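Local coordinates for protein aclacinomycin-N/aclacinomycin-A oxidase (Streptomyces galilaeus, PDB 2IPI) that oxidises the terminal sugar of aclacinomycins in two successive oxygen-dependent steps, using an FAD attached through two covalent bonds, at residues H272-Q277 with S418-V422; H290-N296 with G392-S398; W423-T427 with A439-E443. All blocks are in the same frame, centred on the assembly; numbering follows the deposited sequence.

Contact 1 of 3, residues H272-Q277 with S418-V422; sequences HGAWHQ and SIIKV
With CG1 beside its backbone N (chi1 -64°), Ile420 brings CD1 up against His276 of helix 262-278, and His276 turns its ring to the same meeting point with CG anti to its carbonyl carbon (chi1 -80°). This is helix-on-sheet packing. Helix 262-278 lies against the seven-stranded antiparallel sheet of the substrate-binding domain, here at the start of strand 420-428. The two segment axes approach to 10.7 Å.

Ile419 and Ile420 share the strand side. Ile420 CD1 lies 3.5 Å from His276 CB, and Ile420 CG1 is 3.7 Å from His276 CG. The two side chains cross at about a right angle. The same CD1 also reaches His272 CD2 at 4.0 Å and packs near Gly273 CA, one turn back on the helix. Ile419 covers the next part of the helix. Its CD1 touches Gln277 CB at 3.7 Å, and its CB sits near the carbonyl O of His276.

The contact is apolar, although two histidines take part. One face of the His276 ring has Trp275 CE3 over its centre. His276 also packs on Ser398 of strand 391-398, and Leu396 of that strand touches His272 and Ile420. The rotation of the His276 ring is fixed by ND1, which donates to His272 O at 2.9 Å with an N-H...O angle of 169°; that oxygen also accepts from His276 N.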
loop_
_atom_site.group_PDB
_atom_site.type_symbol
_atom_site.label_atom_id
_atom_site.label_comp_id
_atom_site.label_asym_id
_atom_site.label_seq_id
_atom_site.Cartn_x
_atom_site.Cartn_y
_atom_site.Cartn_z
ATOM N N HIS A 272 22.274 -1.174 -8.099
ATOM C CA HIS A 272 21.197 -0.883 -7.143
ATOM C C HIS A 272 20.864 -2.099 -6.280
ATOM O O HIS A 272 20.834 -1.992 -5.046
ATOM C CB HIS A 272 19.967 -0.376 -7.886
ATOM C CG HIS A 272 18.652 -0.328 -7.190
ATOM N ND1 HIS A 272 18.112 0.864 -6.762
ATOM C CD2 HIS A 272 17.733 -1.264 -6.836
ATOM C CE1 HIS A 272 16.935 0.672 -6.182
ATOM N NE2 HIS A 272 16.686 -0.622 -6.210
ATOM N N GLY A 273 20.594 -3.222 -6.938
ATOM C CA GLY A 273 20.238 -4.468 -6.307
ATOM C C GLY A 273 21.309 -5.084 -5.445
ATOM O O GLY A 273 21.008 -5.648 -4.385
ATOM N N ALA A 274 22.595 -5.025 -5.820
ATOM C CA ALA A 274 23.604 -5.566 -4.907
ATOM C C ALA A 274 23.663 -4.763 -3.600
ATOM O O ALA A 274 23.933 -5.367 -2.564
ATOM C CB ALA A 274 24.988 -5.599 -5.540
ATOM N N TRP A 275 23.437 -3.450 -3.637
ATOM C CA TRP A 275 23.538 -2.570 -2.472
ATOM C C TRP A 275 22.411 -2.870 -1.489
ATOM O O TRP A 275 22.611 -2.998 -0.278
ATOM C CB TRP A 275 23.487 -1.104 -2.902
ATOM C CG TRP A 275 23.641 -0.065 -1.836
ATOM C CD1 TRP A 275 24.807 0.583 -1.492
ATOM C CD2 TRP A 275 22.626 0.467 -0.968
ATOM N NE1 TRP A 275 24.577 1.473 -0.474
ATOM C CE2 TRP A 275 23.249 1.428 -0.127
ATOM C CE3 TRP A 275 21.254 0.244 -0.802
ATOM C CZ2 TRP A 275 22.550 2.139 0.843
ATOM C CZ3 TRP A 275 20.565 0.952 0.159
ATOM C CH2 TRP A 275 21.201 1.892 0.977
ATOM N N HIS A 276 21.181 -2.974 -2.085
ATOM C CA HIS A 276 20.024 -3.256 -1.229
ATOM C C HIS A 276 20.166 -4.584 -0.508
ATOM O O HIS A 276 19.702 -4.725 0.622
ATOM C CB HIS A 276 18.727 -3.208 -2.046
ATOM C CG HIS A 276 18.289 -1.791 -2.254
ATOM N ND1 HIS A 276 18.760 -0.986 -3.275
ATOM C CD2 HIS A 276 17.424 -1.037 -1.540
ATOM C CE1 HIS A 276 18.189 0.199 -3.177
ATOM N NE2 HIS A 276 17.377 0.197 -2.138
ATOM N N GLN A 277 20.819 -5.549 -1.152
ATOM C CA GLN A 277 20.974 -6.837 -0.478
ATOM C C GLN A 277 21.960 -6.690 0.671
ATOM O O GLN A 277 21.911 -7.444 1.642
ATOM C CB GLN A 277 21.413 -7.909 -1.470
ATOM C CG GLN A 277 21.471 -9.328 -0.935
ATOM C CD GLN A 277 22.256 -10.263 -1.839
ATOM O OE1 GLN A 277 22.259 -10.106 -3.058
ATOM N NE2 GLN A 277 22.937 -11.255 -1.266
ATOM N N SER A 418 12.398 -9.421 2.637
ATOM C CA SER A 418 12.594 -8.833 1.323
ATOM C C SER A 418 13.458 -7.573 1.425
ATOM O O SER A 418 13.472 -6.899 2.458
ATOM C CB SER A 418 11.264 -8.524 0.641
ATOM O OG SER A 418 10.584 -9.733 0.318
ATOM N N ILE A 419 14.175 -7.271 0.334
ATOM C CA ILE A 419 15.139 -6.176 0.318
ATOM C C ILE A 419 14.642 -5.016 -0.534
ATOM O O ILE A 419 15.077 -3.872 -0.352
ATOM C CB ILE A 419 16.507 -6.630 -0.216
ATOM C CG1 ILE A 419 16.542 -6.905 -1.719
ATOM C CG2 ILE A 419 17.023 -7.851 0.546
ATOM C CD1 ILE A 419 17.798 -7.620 -2.192
ATOM N N ILE A 420 13.745 -5.314 -1.476
ATOM C CA ILE A 420 13.177 -4.340 -2.387
ATOM C C ILE A 420 11.743 -4.676 -2.767
ATOM O O ILE A 420 11.409 -5.847 -2.920
ATOM C CB ILE A 420 14.020 -4.246 -3.673
ATOM C CG1 ILE A 420 15.450 -3.742 -3.461
ATOM C CG2 ILE A 420 13.332 -3.374 -4.713
ATOM C CD1 ILE A 420 16.444 -4.283 -4.466
ATOM N N LYS A 421 10.891 -3.668 -2.924
ATOM C CA LYS A 421 9.530 -3.879 -3.409
ATOM C C LYS A 421 9.350 -3.244 -4.789
ATOM O O LYS A 421 9.841 -2.135 -5.009
ATOM C CB LYS A 421 8.542 -3.254 -2.436
ATOM C CG LYS A 421 7.457 -4.198 -1.931
ATOM C CD LYS A 421 6.214 -3.364 -1.661
ATOM C CE LYS A 421 6.048 -3.204 -0.152
ATOM N NZ LYS A 421 4.748 -3.659 0.366
ATOM N N VAL A 422 8.625 -3.899 -5.688
ATOM C CA VAL A 422 8.440 -3.299 -7.018
ATOM C C VAL A 422 6.964 -3.128 -7.340
ATOM O O VAL A 422 6.117 -3.916 -6.930
ATOM C CB VAL A 422 9.148 -4.080 -8.144
ATOM C CG1 VAL A 422 10.380 -4.814 -7.622
ATOM C CG2 VAL A 422 8.232 -5.076 -8.830
#

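Contact 2 of 3, residues H290-N296 with G392-S398; sequences HSVFYLN and GEVSLYS. With AKY (methyl (2S,4R)-2-ethyl-2,5,7-trihydroxy-6,11-dioxo-4-{[2,3,6-trideoxy-4-O-{2,6-dideoxy-4-O-[(2S,6S)-6-methyl-5-oxotetrahydro-2h -pyran-2-yl]-alpha-D-lyxo-hexopyranosyl}-3-(dimethylamino)-D-ribo-hexopyranosyl]oxy}-1,2,3,4,6,11-hexahydrotetracene-1-c arboxylate), chain E.
The shortest polar bond here joins the two strands: Leu295 N donates to Val394 O at 2.6 Å. Val394 N returns a bond to Leu295 O. Phe293 and Leu396 form the next hydrogen-bonded pair. Near the end of the ladder Ser398 chi1 (64°) sets OG between its own backbone N and carbonyl carbon. There Ser398 OG accepts from Ser291 N at 2.9 Å, while Ser398 N donates to Ser291 O.

The two faces differ. Leu295, Val394, Phe293 and Leu396 form an apolar face, with Leu295 CD1 3.7 Å from Leu396 CD1. Helix 262-278 covers it, with Ile268 on Phe293 and Ile269 on Leu295.

The other face meets the ligand. Val292 runs alongside the Tyr397 ring, Val292 CG2 3.3 Å from Tyr397 CE2. Val292 CG1 also sits over one face of the Tyr294 ring, toward its rim. Ser395 OG donates to the syn lone pair of Glu393 OE2 at 2.8 Å, which would limit the rotation of the carboxylate. Ser395 OG also lies 3.3 Å from Tyr294 CD2. The Tyr294 ring and Glu393 carboxylate stand nearly perpendicular, 89° apart.

Tyr397, a proton acceptor of the enzyme, places OH 3.2 Å from C40 of the ligand's terminal sugar. This buried OH has no polar partner in the model. The arrangement is an antiparallel beta ladder whose face of Val292, Tyr294, Ser395, Glu393 and Tyr397 forms a wall of the active site.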
loop_
_atom_site.group_PDB
_atom_site.type_symbol
_atom_site.label_atom_id
_atom_site.label_comp_id
_atom_site.label_asym_id
_atom_site.label_seq_id
_atom_site.Cartn_x
_atom_site.Cartn_y
_atom_site.Cartn_z
ATOM N N HIS A 290 15.178 6.290 2.511
ATOM C CA HIS A 290 14.196 5.709 1.603
ATOM C C HIS A 290 14.482 6.163 0.170
ATOM O O HIS A 290 14.888 7.315 -0.038
ATOM C CB HIS A 290 12.781 6.099 2.020
ATOM C CG HIS A 290 11.679 5.569 1.157
ATOM N ND1 HIS A 290 10.987 6.371 0.267
ATOM C CD2 HIS A 290 11.130 4.343 1.026
ATOM C CE1 HIS A 290 10.069 5.670 -0.366
ATOM N NE2 HIS A 290 10.140 4.426 0.080
ATOM N N SER A 291 14.280 5.276 -0.804
ATOM C CA SER A 291 14.346 5.682 -2.200
ATOM C C SER A 291 13.327 4.906 -3.039
ATOM O O SER A 291 13.020 3.760 -2.741
ATOM C CB SER A 291 15.727 5.507 -2.824
ATOM O OG SER A 291 16.033 4.159 -3.101
ATOM N N VAL A 292 12.879 5.591 -4.076
ATOM C CA VAL A 292 12.057 5.066 -5.149
ATOM C C VAL A 292 12.792 5.251 -6.479
ATOM O O VAL A 292 13.183 6.372 -6.798
ATOM C CB VAL A 292 10.693 5.761 -5.215
ATOM C CG1 VAL A 292 9.850 5.175 -6.341
ATOM C CG2 VAL A 292 9.985 5.634 -3.877
ATOM N N PHE A 293 12.998 4.161 -7.205
ATOM C CA PHE A 293 13.692 4.308 -8.504
ATOM C C PHE A 293 12.615 4.223 -9.574
ATOM O O PHE A 293 12.062 3.156 -9.795
ATOM C CB PHE A 293 14.800 3.288 -8.684
ATOM C CG PHE A 293 15.931 3.711 -9.629
ATOM C CD1 PHE A 293 17.119 3.009 -9.640
ATOM C CD2 PHE A 293 15.782 4.801 -10.465
ATOM C CE1 PHE A 293 18.163 3.394 -10.478
ATOM C CE2 PHE A 293 16.797 5.194 -11.316
ATOM C CZ PHE A 293 17.979 4.474 -11.318
ATOM N N TYR A 294 12.304 5.357 -10.203
ATOM C CA TYR A 294 11.257 5.353 -11.211
ATOM C C TYR A 294 11.883 5.029 -12.578
ATOM O O TYR A 294 12.492 5.910 -13.172
ATOM C CB TYR A 294 10.498 6.673 -11.307
ATOM C CG TYR A 294 9.808 7.115 -10.042
ATOM C CD1 TYR A 294 10.319 8.175 -9.295
ATOM C CD2 TYR A 294 8.658 6.475 -9.594
ATOM C CE1 TYR A 294 9.692 8.588 -8.133
ATOM C CE2 TYR A 294 8.025 6.880 -8.430
ATOM C CZ TYR A 294 8.553 7.937 -7.712
ATOM O OH TYR A 294 7.924 8.337 -6.564
ATOM N N LEU A 295 11.683 3.775 -12.965
ATOM C CA LEU A 295 12.174 3.319 -14.261
ATOM C C LEU A 295 11.131 3.584 -15.348
ATOM O O LEU A 295 10.406 2.675 -15.744
ATOM C CB LEU A 295 12.570 1.841 -14.195
ATOM C CG LEU A 295 13.526 1.530 -13.031
ATOM C CD1 LEU A 295 13.840 0.051 -12.950
ATOM C CD2 LEU A 295 14.799 2.356 -13.196
ATOM N N ASN A 296 11.089 4.831 -15.783
ATOM C CA ASN A 296 10.214 5.319 -16.823
ATOM C C ASN A 296 10.564 4.773 -18.208
ATOM O O ASN A 296 11.708 4.392 -18.450
ATOM C CB ASN A 296 10.287 6.852 -16.893
ATOM C CG ASN A 296 9.846 7.538 -15.619
ATOM O OD1 ASN A 296 8.717 7.386 -15.157
ATOM N ND2 ASN A 296 10.738 8.329 -15.042
ATOM N N GLY A 392 4.367 3.368 -19.626
ATOM C CA GLY A 392 4.741 2.334 -18.699
ATOM C C GLY A 392 5.911 2.680 -17.810
ATOM O O GLY A 392 6.803 3.495 -18.086
ATOM N N GLU A 393 5.959 2.043 -16.629
ATOM C CA GLU A 393 7.132 2.253 -15.784
ATOM C C GLU A 393 7.225 1.185 -14.693
ATOM O O GLU A 393 6.230 0.575 -14.314
ATOM C CB GLU A 393 7.145 3.644 -15.163
ATOM C CG GLU A 393 5.936 4.049 -14.327
ATOM C CD GLU A 393 6.359 4.210 -12.869
ATOM O OE1 GLU A 393 5.997 5.200 -12.197
ATOM O OE2 GLU A 393 7.082 3.284 -12.438
ATOM N N VAL A 394 8.462 1.032 -14.241
ATOM C CA VAL A 394 8.823 0.161 -13.143
ATOM C C VAL A 394 9.427 0.943 -11.991
ATOM O O VAL A 394 10.455 1.595 -12.130
ATOM C CB VAL A 394 9.863 -0.892 -13.595
ATOM C CG1 VAL A 394 10.323 -1.706 -12.391
ATOM C CG2 VAL A 394 9.275 -1.713 -14.738
ATOM N N SER A 395 8.790 0.850 -10.831
ATOM C CA SER A 395 9.336 1.508 -9.646
ATOM C C SER A 395 9.977 0.486 -8.721
ATOM O O SER A 395 9.397 -0.560 -8.405
ATOM C CB SER A 395 8.226 2.262 -8.924
ATOM O OG SER A 395 7.675 3.277 -9.731
ATOM N N LEU A 396 11.180 0.762 -8.259
ATOM C CA LEU A 396 11.848 -0.087 -7.291
ATOM C C LEU A 396 11.971 0.687 -5.976
ATOM O O LEU A 396 12.492 1.803 -5.993
ATOM C CB LEU A 396 13.231 -0.555 -7.744
ATOM C CG LEU A 396 13.355 -0.990 -9.204
ATOM C CD1 LEU A 396 14.828 -1.112 -9.600
ATOM C CD2 LEU A 396 12.627 -2.304 -9.424
ATOM N N TYR A 397 11.487 0.096 -4.890
ATOM C CA TYR A 397 11.536 0.701 -3.566
ATOM C C TYR A 397 12.553 0.042 -2.649
ATOM O O TYR A 397 12.559 -1.178 -2.487
ATOM C CB TYR A 397 10.152 0.632 -2.881
ATOM C CG TYR A 397 9.100 1.301 -3.726
ATOM C CD1 TYR A 397 8.537 0.656 -4.837
ATOM C CD2 TYR A 397 8.677 2.581 -3.424
ATOM C CE1 TYR A 397 7.576 1.287 -5.605
ATOM C CE2 TYR A 397 7.718 3.214 -4.190
ATOM C CZ TYR A 397 7.172 2.566 -5.281
ATOM O OH TYR A 397 6.212 3.211 -6.030
ATOM N N SER A 398 13.407 0.867 -2.049
ATOM C CA SER A 398 14.238 0.354 -0.963
ATOM C C SER A 398 13.264 -0.142 0.120
ATOM O O SER A 398 12.242 0.527 0.331
ATOM C CB SER A 398 15.216 1.391 -0.439
ATOM O OG SER A 398 14.547 2.497 0.148
HETATM O O15 AKY E . 3.752 1.858 -3.056
HETATM C C42 AKY E . 3.340 2.790 -3.770
HETATM C C40 AKY E . 4.162 4.102 -3.758
HETATM C C38 AKY E . 3.706 5.136 -4.704
HETATM C C39 AKY E . 2.255 2.624 -4.912
HETATM C C41 AKY E . 1.951 1.663 -5.798
HETATM O O14 AKY E . 1.685 3.830 -5.365
HETATM C C37 AKY E . 2.675 4.787 -5.720
HETATM O O13 AKY E . 2.129 5.976 -6.233
HETATM C C35 AKY E . 1.870 5.983 -7.606
HETATM C C34 AKY E . 2.872 6.831 -8.395
HETATM C C36 AKY E . 4.169 6.851 -7.795
HETATM O O11 AKY E . 2.410 8.259 -8.681
HETATM C C33 AKY E . 0.423 6.329 -7.908
HETATM O O12 AKY E . -0.645 5.501 -7.215
HETATM C C32 AKY E . 0.169 7.702 -7.971
HETATM C C31 AKY E . 0.922 8.325 -8.984
HETATM O O7 AKY E . 2.107 10.625 -14.941
HETATM C C7 AKY E . 1.252 11.678 -15.389
HETATM C C8 AKY E . 1.617 12.937 -14.704
HETATM C C9 AKY E . 2.805 13.576 -15.376
HETATM O O9 AKY E . 3.766 12.585 -15.495
HETATM C C13 AKY E . 3.227 14.755 -14.576
HETATM C C14 AKY E . 3.620 14.174 -13.217
HETATM C C20 AKY E . 1.456 11.772 -16.868
HETATM C C19 AKY E . 2.050 12.858 -17.514
HETATM C C10 AKY E . 2.348 14.086 -16.689
HETATM C C11 AKY E . 2.149 12.889 -18.905
HETATM C C18 AKY E . 1.642 11.842 -19.674
HETATM C C17 AKY E . 1.037 10.748 -19.043
HETATM C C6 AKY E . 0.966 10.730 -17.655
HETATM O O6 AKY E . 0.384 9.693 -17.016
HETATM C C12 AKY E . 1.702 11.919 -21.084
HETATM O O3 AKY E . 2.248 12.881 -21.669
HETATM C C15 AKY E . 1.119 10.883 -21.855
HETATM C C1 AKY E . 1.116 10.991 -23.245
HETATM C C2 AKY E . 0.512 10.027 -24.053
HETATM C C3 AKY E . -0.085 8.930 -23.430
HETATM C C16 AKY E . 0.504 9.780 -21.223
HETATM C C5 AKY E . 0.462 9.710 -19.813
HETATM O O5 AKY E . -0.102 8.806 -19.165
HETATM C C4 AKY E . -0.088 8.808 -22.043
HETATM O O4 AKY E . -0.701 7.721 -21.508
HETATM O O18 AKY E . 0.686 7.860 -10.322
HETATM C C45 AKY E . 1.398 9.683 -14.123
HETATM C C43 AKY E . 1.039 14.859 -16.560
HETATM O O16 AKY E . -0.051 14.280 -16.504
HETATM O O17 AKY E . 1.038 16.223 -16.531
HETATM C C44 AKY E . 0.260 16.681 -17.645
HETATM O O19 AKY E . 0.691 10.282 -13.065
HETATM C C47 AKY E . 1.801 7.811 -12.474
HETATM N N11 AKY E . 1.220 6.478 -12.717
HETATM C C52 AKY E . 2.012 5.316 -12.496
HETATM C C51 AKY E . -0.172 6.300 -12.478
HETATM C C46 AKY E . 2.396 8.659 -13.591
HETATM C C48 AKY E . 1.289 8.691 -11.333
HETATM C C49 AKY E . 0.240 9.661 -11.848
HETATM C C50 AKY E . -1.251 9.398 -11.606
#

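Contact 3 of 3, residues W423-T427 with A439-E443; sequences WMSAT and AWIRE. With AKY (methyl (2S,4R)-2-ethyl-2,5,7-trihydroxy-6,11-dioxo-4-{[2,3,6-trideoxy-4-O-{2,6-dideoxy-4-O-[(2S,6S)-6-methyl-5-oxotetrahydro-2h -pyran-2-yl]-alpha-D-lyxo-hexopyranosyl}-3-(dimethylamino)-D-ribo-hexopyranosyl]oxy}-1,2,3,4,6,11-hexahydrotetracene-1-c arboxylate), chain E.
Ala426 CB meets the helix at two side chains, Trp440 CD1 and Ile441 CG2, each 3.4 Å away. The Ile441 pair is tighter than usual van der Waals contact. Ile441 CG2 also presses on the strand backbone, near Ala426 N and the carbonyl carbon of Ser425. Trp440 comes in by its edge: the carbonyl O of Ser425 lies in the ring plane, 3.6 Å from Trp440 NE1.

The other side of the strand faces the ligand. Thr427 OG1 is 2.9 Å from the dimethylamino nitrogen N11 of the ligand in a hydrogen bond. A chi1 of -43° keeps OG1 beside the backbone N of Thr427, which puts it against N11. The carbonyl O of Thr427 takes a weak bond from ligand O4. The terminal sugar lies over one face of Trp423, its methyl C41 nearest the ring, and Ser425 CB sits against the opposite face.

Further out, Tyr469 and Phe91 meet the Trp423 ring. Strand 391-398 pairs with this strand through backbone bonds of Trp423 with Ser395 and of Ser425 with Glu393.

The helix and strand run almost antiparallel, 166° between their directions. This is helix-on-sheet packing, with helix 434-448 on one face of the antiparallel sheet and the aclacinomycin pocket on the other.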
loop_
_atom_site.group_PDB
_atom_site.type_symbol
_atom_site.label_atom_id
_atom_site.label_comp_id
_atom_site.label_asym_id
_atom_site.label_seq_id
_atom_site.Cartn_x
_atom_site.Cartn_y
_atom_site.Cartn_z
ATOM N N TRP A 423 6.621 -2.073 -8.063
ATOM C CA TRP A 423 5.256 -1.793 -8.499
ATOM C C TRP A 423 5.252 -1.407 -9.972
ATOM O O TRP A 423 5.825 -0.369 -10.310
ATOM C CB TRP A 423 4.637 -0.654 -7.692
ATOM C CG TRP A 423 3.182 -0.363 -7.936
ATOM C CD1 TRP A 423 2.145 -1.200 -7.648
ATOM C CD2 TRP A 423 2.604 0.820 -8.503
ATOM N NE1 TRP A 423 0.958 -0.605 -8.004
ATOM C CE2 TRP A 423 1.211 0.637 -8.531
ATOM C CE3 TRP A 423 3.121 2.025 -8.995
ATOM C CZ2 TRP A 423 0.331 1.596 -9.024
ATOM C CZ3 TRP A 423 2.251 2.978 -9.481
ATOM C CH2 TRP A 423 0.862 2.772 -9.499
ATOM N N MET A 424 4.626 -2.209 -10.831
ATOM C CA MET A 424 4.643 -1.844 -12.255
ATOM C C MET A 424 3.262 -1.423 -12.736
ATOM O O MET A 424 2.249 -1.996 -12.335
ATOM C CB MET A 424 5.121 -2.994 -13.130
ATOM C CG MET A 424 6.311 -3.749 -12.560
ATOM S SD MET A 424 6.796 -5.049 -13.719
ATOM C CE MET A 424 8.330 -5.565 -12.965
ATOM N N SER A 425 3.257 -0.414 -13.609
ATOM C CA SER A 425 2.015 0.160 -14.077
ATOM C C SER A 425 2.078 0.684 -15.513
ATOM O O SER A 425 3.159 0.856 -16.064
ATOM C CB SER A 425 1.604 1.333 -13.169
ATOM O OG SER A 425 2.481 2.436 -13.364
ATOM N N ALA A 426 0.884 0.905 -16.017
ATOM C CA ALA A 426 0.483 1.627 -17.200
ATOM C C ALA A 426 -0.611 2.608 -16.763
ATOM O O ALA A 426 -1.488 2.240 -15.975
ATOM C CB ALA A 426 -0.055 0.743 -18.310
ATOM N N THR A 427 -0.497 3.803 -17.273
ATOM C CA THR A 427 -1.345 4.936 -16.953
ATOM C C THR A 427 -1.754 5.630 -18.244
ATOM O O THR A 427 -0.860 5.826 -19.077
ATOM C CB THR A 427 -0.609 5.941 -16.042
ATOM O OG1 THR A 427 0.092 5.209 -15.030
ATOM C CG2 THR A 427 -1.614 6.869 -15.388
ATOM N N ALA A 439 -2.278 -4.694 -22.553
ATOM C CA ALA A 439 -1.317 -5.626 -23.144
ATOM C C ALA A 439 0.098 -5.374 -22.639
ATOM O O ALA A 439 0.835 -6.278 -22.239
ATOM C CB ALA A 439 -1.362 -5.521 -24.665
ATOM N N TRP A 440 0.495 -4.113 -22.651
ATOM C CA TRP A 440 1.802 -3.674 -22.204
ATOM C C TRP A 440 2.142 -4.148 -20.800
ATOM O O TRP A 440 3.164 -4.791 -20.576
ATOM C CB TRP A 440 1.842 -2.134 -22.276
ATOM C CG TRP A 440 2.718 -1.517 -21.228
ATOM C CD1 TRP A 440 2.352 -0.957 -20.035
ATOM C CD2 TRP A 440 4.142 -1.407 -21.306
ATOM N NE1 TRP A 440 3.464 -0.510 -19.376
ATOM C CE2 TRP A 440 4.574 -0.769 -20.128
ATOM C CE3 TRP A 440 5.084 -1.790 -22.265
ATOM C CZ2 TRP A 440 5.917 -0.502 -19.875
ATOM C CZ3 TRP A 440 6.414 -1.524 -22.006
ATOM C CH2 TRP A 440 6.821 -0.889 -20.826
ATOM N N ILE A 441 1.289 -3.808 -19.821
ATOM C CA ILE A 441 1.652 -4.114 -18.439
ATOM C C ILE A 441 1.715 -5.615 -18.184
ATOM O O ILE A 441 2.508 -6.107 -17.382
ATOM C CB ILE A 441 0.680 -3.499 -17.406
ATOM C CG1 ILE A 441 -0.778 -3.415 -17.840
ATOM C CG2 ILE A 441 1.179 -2.126 -16.984
ATOM C CD1 ILE A 441 -1.536 -4.722 -17.754
ATOM N N ARG A 442 0.845 -6.357 -18.883
ATOM C CA ARG A 442 0.856 -7.792 -18.600
ATOM C C ARG A 442 2.110 -8.441 -19.167
ATOM O O ARG A 442 2.705 -9.301 -18.523
ATOM C CB ARG A 442 -0.398 -8.451 -19.169
ATOM C CG ARG A 442 -1.659 -8.122 -18.398
ATOM C CD ARG A 442 -2.856 -8.138 -19.351
ATOM N NE ARG A 442 -4.092 -8.231 -18.583
ATOM C CZ ARG A 442 -5.320 -8.011 -18.989
ATOM N NH1 ARG A 442 -5.563 -7.655 -20.236
ATOM N NH2 ARG A 442 -6.322 -8.153 -18.126
ATOM N N GLU A 443 2.484 -8.027 -20.367
ATOM C CA GLU A 443 3.684 -8.516 -21.028
ATOM C C GLU A 443 4.960 -8.301 -20.233
ATOM O O GLU A 443 5.750 -9.237 -20.107
ATOM C CB GLU A 443 3.823 -7.820 -22.390
ATOM C CG GLU A 443 3.071 -8.497 -23.524
ATOM C CD GLU A 443 2.541 -7.491 -24.531
ATOM O OE1 GLU A 443 1.650 -7.851 -25.341
ATOM O OE2 GLU A 443 3.010 -6.331 -24.513
HETATM O O15 AKY E . 3.752 1.858 -3.056
HETATM C C42 AKY E . 3.340 2.790 -3.770
HETATM C C40 AKY E . 4.162 4.102 -3.758
HETATM C C38 AKY E . 3.706 5.136 -4.704
HETATM C C39 AKY E . 2.255 2.624 -4.912
HETATM C C41 AKY E . 1.951 1.663 -5.798
HETATM O O14 AKY E . 1.685 3.830 -5.365
HETATM C C37 AKY E . 2.675 4.787 -5.720
HETATM O O13 AKY E . 2.129 5.976 -6.233
HETATM C C35 AKY E . 1.870 5.983 -7.606
HETATM C C34 AKY E . 2.872 6.831 -8.395
HETATM C C36 AKY E . 4.169 6.851 -7.795
HETATM O O11 AKY E . 2.410 8.259 -8.681
HETATM C C33 AKY E . 0.423 6.329 -7.908
HETATM O O12 AKY E . -0.645 5.501 -7.215
HETATM C C32 AKY E . 0.169 7.702 -7.971
HETATM C C31 AKY E . 0.922 8.325 -8.984
HETATM O O7 AKY E . 2.107 10.625 -14.941
HETATM C C7 AKY E . 1.252 11.678 -15.389
HETATM C C8 AKY E . 1.617 12.937 -14.704
HETATM C C9 AKY E . 2.805 13.576 -15.376
HETATM O O9 AKY E . 3.766 12.585 -15.495
HETATM C C13 AKY E . 3.227 14.755 -14.576
HETATM C C14 AKY E . 3.620 14.174 -13.217
HETATM C C20 AKY E . 1.456 11.772 -16.868
HETATM C C19 AKY E . 2.050 12.858 -17.514
HETATM C C10 AKY E . 2.348 14.086 -16.689
HETATM C C11 AKY E . 2.149 12.889 -18.905
HETATM C C18 AKY E . 1.642 11.842 -19.674
HETATM C C17 AKY E . 1.037 10.748 -19.043
HETATM C C6 AKY E . 0.966 10.730 -17.655
HETATM O O6 AKY E . 0.384 9.693 -17.016
HETATM C C12 AKY E . 1.702 11.919 -21.084
HETATM O O3 AKY E . 2.248 12.881 -21.669
HETATM C C15 AKY E . 1.119 10.883 -21.855
HETATM C C1 AKY E . 1.116 10.991 -23.245
HETATM C C2 AKY E . 0.512 10.027 -24.053
HETATM C C3 AKY E . -0.085 8.930 -23.430
HETATM C C16 AKY E . 0.504 9.780 -21.223
HETATM C C5 AKY E . 0.462 9.710 -19.813
HETATM O O5 AKY E . -0.102 8.806 -19.165
HETATM C C4 AKY E . -0.088 8.808 -22.043
HETATM O O4 AKY E . -0.701 7.721 -21.508
HETATM O O18 AKY E . 0.686 7.860 -10.322
HETATM C C45 AKY E . 1.398 9.683 -14.123
HETATM C C43 AKY E . 1.039 14.859 -16.560
HETATM O O16 AKY E . -0.051 14.280 -16.504
HETATM O O17 AKY E . 1.038 16.223 -16.531
HETATM C C44 AKY E . 0.260 16.681 -17.645
HETATM O O19 AKY E . 0.691 10.282 -13.065
HETATM C C47 AKY E . 1.801 7.811 -12.474
HETATM N N11 AKY E . 1.220 6.478 -12.717
HETATM C C52 AKY E . 2.012 5.316 -12.496
HETATM C C51 AKY E . -0.172 6.300 -12.478
HETATM C C46 AKY E . 2.396 8.659 -13.591
HETATM C C48 AKY E . 1.289 8.691 -11.333
HETATM C C49 AKY E . 0.240 9.661 -11.848
HETATM C C50 AKY E . -1.251 9.398 -11.606
#

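In the fold
All three contacts are buried and reach one seven-stranded antiparallel sheet. Contact 2 lies within it, where strands 290-296 and 391-398 pair, and is held mainly by main-chain hydrogen bonds. Contacts 1 and 3 instead pack helices against strand 420-428 by apolar touches, near its start and further along it. That strand neighbours 391-398, so Lys421 O of contact 1 meets Tyr397 N of contact 2. Contact 2 is nested inside the chain loop closed by contact 1; contact 3 follows both. Contacts 2 and 3 each touch the ligand, whereas the side chain of Ile420 in contact 1 lies about 11 Å from it.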